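Local coordinates for protein chloride intracellular channel exc-4 (Caenorhabditis elegans, PDB 2YV9) that may insert into membranes to form chloride channels and is required to regulate lumen size in the growing excretory canal, at residues 36-46 with 190-201. Residues are numbered along the deposited sequence; the frame is centred on the assembly and turned at random.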
# COMPACT_ATOMS: atom_id res chain seq x y z
N ALA A 36 2.36 14.27 -5.57
CA ALA A 36 3.07 13.49 -6.59
C ALA A 36 3.32 12.05 -6.21
O ALA A 36 4.23 11.41 -6.75
CB ALA A 36 4.33 14.15 -6.96
N ASP A 37 2.45 11.51 -5.37
CA ASP A 37 2.57 10.13 -4.95
C ASP A 37 2.25 9.27 -6.17
O ASP A 37 1.16 9.43 -6.78
CB ASP A 37 1.66 9.83 -3.77
CG ASP A 37 1.77 8.40 -3.31
OD1 ASP A 37 2.39 8.19 -2.23
OD2 ASP A 37 1.24 7.47 -3.98
N LEU A 38 3.18 8.35 -6.52
CA LEU A 38 2.93 7.56 -7.75
C LEU A 38 1.80 6.54 -7.65
O LEU A 38 1.09 6.24 -8.64
CB LEU A 38 4.21 6.87 -8.15
CG LEU A 38 5.30 7.75 -8.73
CD1 LEU A 38 6.65 6.98 -8.77
CD2 LEU A 38 4.94 8.25 -10.12
N PHE A 39 1.59 6.00 -6.46
CA PHE A 39 0.50 5.02 -6.25
C PHE A 39 -0.86 5.72 -6.32
O PHE A 39 -1.81 5.18 -6.85
CB PHE A 39 0.74 4.26 -4.97
CG PHE A 39 2.06 3.62 -4.97
CD1 PHE A 39 2.30 2.54 -5.81
CD2 PHE A 39 3.13 4.18 -4.32
CE1 PHE A 39 3.58 1.95 -5.87
CE2 PHE A 39 4.39 3.59 -4.41
CZ PHE A 39 4.59 2.48 -5.17
N CYS A 40 -0.92 6.96 -5.83
CA CYS A 40 -2.16 7.73 -5.97
C CYS A 40 -2.49 7.98 -7.45
O CYS A 40 -3.64 7.89 -7.89
CB CYS A 40 -2.02 9.06 -5.28
SG CYS A 40 -2.03 8.91 -3.41
N GLN A 41 -1.47 8.37 -8.21
CA GLN A 41 -1.73 8.62 -9.65
C GLN A 41 -2.10 7.32 -10.40
O GLN A 41 -2.96 7.32 -11.27
CB GLN A 41 -0.62 9.28 -10.39
CG GLN A 41 -1.19 9.86 -11.66
CD GLN A 41 -0.26 10.73 -12.53
OE1 GLN A 41 0.92 10.97 -12.23
NE2 GLN A 41 -0.82 11.20 -13.66
N GLU A 42 -1.45 6.22 -10.07
CA GLU A 42 -1.79 4.92 -10.68
C GLU A 42 -3.31 4.64 -10.49
O GLU A 42 -4.01 4.37 -11.46
CB GLU A 42 -1.00 3.82 -9.99
CG GLU A 42 -1.30 2.40 -10.46
CD GLU A 42 -0.40 1.33 -9.85
OE1 GLU A 42 0.42 1.64 -8.95
OE2 GLU A 42 -0.57 0.16 -10.25
N PHE A 43 -3.81 4.65 -9.26
CA PHE A 43 -5.20 4.31 -9.04
C PHE A 43 -6.15 5.37 -9.57
O PHE A 43 -7.27 5.04 -10.04
CB PHE A 43 -5.52 3.96 -7.59
CG PHE A 43 -4.78 2.77 -7.13
CD1 PHE A 43 -4.85 1.58 -7.84
CD2 PHE A 43 -3.97 2.81 -6.02
CE1 PHE A 43 -4.14 0.48 -7.44
CE2 PHE A 43 -3.27 1.68 -5.62
CZ PHE A 43 -3.34 0.54 -6.32
N TRP A 44 -5.75 6.63 -9.51
CA TRP A 44 -6.59 7.69 -10.06
C TRP A 44 -6.73 7.45 -11.56
O TRP A 44 -7.88 7.46 -12.08
CB TRP A 44 -6.02 9.06 -9.75
CG TRP A 44 -6.90 10.26 -10.06
CD1 TRP A 44 -8.04 10.34 -10.84
CD2 TRP A 44 -6.62 11.58 -9.62
NE1 TRP A 44 -8.51 11.65 -10.84
CE2 TRP A 44 -7.65 12.42 -10.09
CE3 TRP A 44 -5.62 12.13 -8.80
CZ2 TRP A 44 -7.65 13.79 -9.84
CZ3 TRP A 44 -5.65 13.48 -8.51
CH2 TRP A 44 -6.65 14.31 -9.05
N MET A 45 -5.62 7.14 -12.25
CA MET A 45 -5.78 6.84 -13.67
C MET A 45 -6.75 5.68 -13.93
O MET A 45 -7.61 5.73 -14.85
CB MET A 45 -4.44 6.50 -14.32
CG MET A 45 -3.50 7.69 -14.40
SD MET A 45 -1.92 7.50 -15.21
CE MET A 45 -2.44 6.93 -16.81
N GLU A 46 -6.65 4.63 -13.13
CA GLU A 46 -7.56 3.49 -13.28
C GLU A 46 -9.03 3.91 -13.01
O GLU A 46 -9.97 3.56 -13.76
CB GLU A 46 -7.11 2.36 -12.38
CG GLU A 46 -5.77 1.73 -12.82
CD GLU A 46 -5.22 0.71 -11.84
OE1 GLU A 46 -5.90 0.44 -10.81
OE2 GLU A 46 -4.14 0.19 -12.11
N GLU A 190 -3.08 -1.15 -16.50
CA GLU A 190 -2.42 -0.79 -15.24
C GLU A 190 -0.93 -0.46 -15.45
O GLU A 190 -0.39 0.44 -14.78
CB GLU A 190 -2.65 -1.86 -14.17
CG GLU A 190 -1.57 -2.98 -14.08
CD GLU A 190 -1.82 -4.12 -15.01
OE1 GLU A 190 -1.25 -5.23 -14.75
OE2 GLU A 190 -2.56 -3.92 -15.99
N TYR A 191 -0.28 -1.10 -16.42
CA TYR A 191 1.12 -0.80 -16.68
C TYR A 191 1.35 0.63 -17.16
O TYR A 191 2.34 1.24 -16.80
CB TYR A 191 1.72 -1.81 -17.60
CG TYR A 191 1.68 -3.20 -17.00
CD1 TYR A 191 2.33 -3.49 -15.84
CD2 TYR A 191 1.01 -4.24 -17.66
CE1 TYR A 191 2.33 -4.76 -15.30
CE2 TYR A 191 0.96 -5.52 -17.11
CZ TYR A 191 1.66 -5.79 -15.94
OH TYR A 191 1.70 -7.04 -15.35
N ASP A 192 0.42 1.18 -17.95
CA ASP A 192 0.47 2.61 -18.31
C ASP A 192 0.26 3.48 -17.11
O ASP A 192 0.85 4.57 -17.02
CB ASP A 192 -0.60 2.90 -19.30
CG ASP A 192 -0.44 2.00 -20.54
OD1 ASP A 192 0.62 2.05 -21.19
OD2 ASP A 192 -1.36 1.18 -20.81
N CYS A 193 -0.60 3.00 -16.22
CA CYS A 193 -0.94 3.75 -15.01
C CYS A 193 0.30 3.83 -14.08
O CYS A 193 0.38 4.74 -13.23
CB CYS A 193 -2.11 3.18 -14.33
SG CYS A 193 -3.62 3.31 -15.35
N GLU A 194 1.29 2.95 -14.30
CA GLU A 194 2.56 2.94 -13.56
C GLU A 194 3.69 3.64 -14.33
O GLU A 194 4.43 4.48 -13.80
CB GLU A 194 2.95 1.52 -13.22
CG GLU A 194 1.89 0.89 -12.32
CD GLU A 194 1.94 -0.63 -12.25
OE1 GLU A 194 2.83 -1.24 -12.88
OE2 GLU A 194 1.09 -1.18 -11.50
N LEU A 195 3.84 3.29 -15.59
CA LEU A 195 4.96 3.86 -16.40
C LEU A 195 4.76 5.31 -16.78
O LEU A 195 5.71 6.06 -16.80
CB LEU A 195 5.09 3.04 -17.72
CG LEU A 195 6.29 3.39 -18.58
CD1 LEU A 195 7.60 3.29 -17.76
CD2 LEU A 195 6.31 2.47 -19.84
N MET A 196 3.55 5.74 -17.16
CA MET A 196 3.44 7.09 -17.68
C MET A 196 3.75 8.10 -16.54
O MET A 196 4.56 9.01 -16.73
CB MET A 196 2.08 7.35 -18.34
CG MET A 196 1.91 6.59 -19.64
SD MET A 196 0.19 6.82 -20.26
CE MET A 196 0.49 6.47 -22.03
N PRO A 197 3.16 7.89 -15.35
CA PRO A 197 3.63 8.83 -14.25
C PRO A 197 5.14 8.77 -13.97
O PRO A 197 5.77 9.80 -13.84
CB PRO A 197 2.80 8.36 -13.05
CG PRO A 197 1.52 7.76 -13.70
CD PRO A 197 2.06 7.03 -14.92
N ARG A 198 5.74 7.57 -14.00
CA ARG A 198 7.18 7.45 -13.77
C ARG A 198 7.99 8.21 -14.85
O ARG A 198 8.96 8.94 -14.57
CB ARG A 198 7.59 6.01 -13.57
CG ARG A 198 7.05 5.43 -12.25
CD ARG A 198 7.26 3.90 -12.11
NE ARG A 198 6.93 3.42 -10.76
CZ ARG A 198 5.71 3.46 -10.23
NH1 ARG A 198 4.68 3.88 -10.96
NH2 ARG A 198 5.51 3.07 -8.98
N LEU A 199 7.59 8.04 -16.11
CA LEU A 199 8.25 8.76 -17.17
C LEU A 199 8.15 10.26 -16.99
O LEU A 199 9.13 10.96 -17.19
CB LEU A 199 7.71 8.32 -18.53
CG LEU A 199 8.11 6.96 -19.03
CD1 LEU A 199 7.31 6.56 -20.33
CD2 LEU A 199 9.65 6.87 -19.38
N HIS A 200 6.96 10.75 -16.66
CA HIS A 200 6.76 12.19 -16.50
C HIS A 200 7.57 12.70 -15.32
O HIS A 200 8.23 13.75 -15.43
CB HIS A 200 5.31 12.49 -16.23
CG HIS A 200 5.01 13.95 -16.23
ND1 HIS A 200 5.25 14.77 -17.32
CD2 HIS A 200 4.55 14.75 -15.25
CE1 HIS A 200 4.92 16.01 -16.99
NE2 HIS A 200 4.49 16.02 -15.74
N HIS A 201 7.59 11.96 -14.21
CA HIS A 201 8.46 12.31 -13.07
C HIS A 201 9.94 12.41 -13.54
O HIS A 201 10.68 13.37 -13.21
CB HIS A 201 8.40 11.29 -11.93
CG HIS A 201 7.17 11.39 -11.09
ND1 HIS A 201 7.18 11.12 -9.73
CD2 HIS A 201 5.91 11.79 -11.39
CE1 HIS A 201 5.95 11.29 -9.26
NE2 HIS A 201 5.16 11.71 -10.24
O HOH W 1 2.11 5.56 -11.15
O HOH W 2 2.56 3.43 -9.07
O HOH W 3 2.38 11.57 -9.94
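Leu38 reaches between two residues of helix 190-201. Its CD2 lies over the imidazole face of His201 in a CH-pi contact, 3.5 Å from the ring centroid, and also packs against Pro197 CB, while CD1 sits over the centre of the Arg198 guanidinium, 3.9 Å from CZ. At the edge of the same imidazole, Ala36 O lies 3.0 Å from His201 CE1, and ND1 is taken by Tyr248. The backbones come closest at Glu42 and Cys193, where Glu42 CA meets Cys193 O in a CA-H...O contact of 3.4 Å. With SG anti to the carbonyl carbon (chi1 -64°), Cys193 sets its sulfur against Met45 CB and Glu46 CG. Farther along, the ring of Pro197 meets Met45 SD and the amide of Gln41, whose NE2 bonds to Ser237. In this GST-like fold the contact joins the first helix of the thioredoxin-like N-terminal domain to a helix of the all-helical C-terminal domain, with segment axes 134° apart. Helix 38-52 lies within the range predicted to cross the membrane after insertion, so this buried face would probably have to be uncovered first. Glu42 OE2 and Glu194 OE2 are only 2.5 Å apart, their carboxylate planes nearly perpendicular; one acid is probably protonated, and Arg95 of the second subunit forms a salt bridge with Glu42. Glu194 O lies near the guanidinium plane of Arg198 and accepts a 2.9 Å bond from NH1, which helps fix the group's rotation. One water accepts from NH1 within bonding distance of Glu42 OE1; a second, weakly bonded to NH1, lies between Leu38 O and Cys193 O. A leucine in place of Arg198 would probably leave Glu194 O and the first water without their donor and Tyr127 without its cation-pi partner. Another water bridges Gln41 OE1 and His201 NE2.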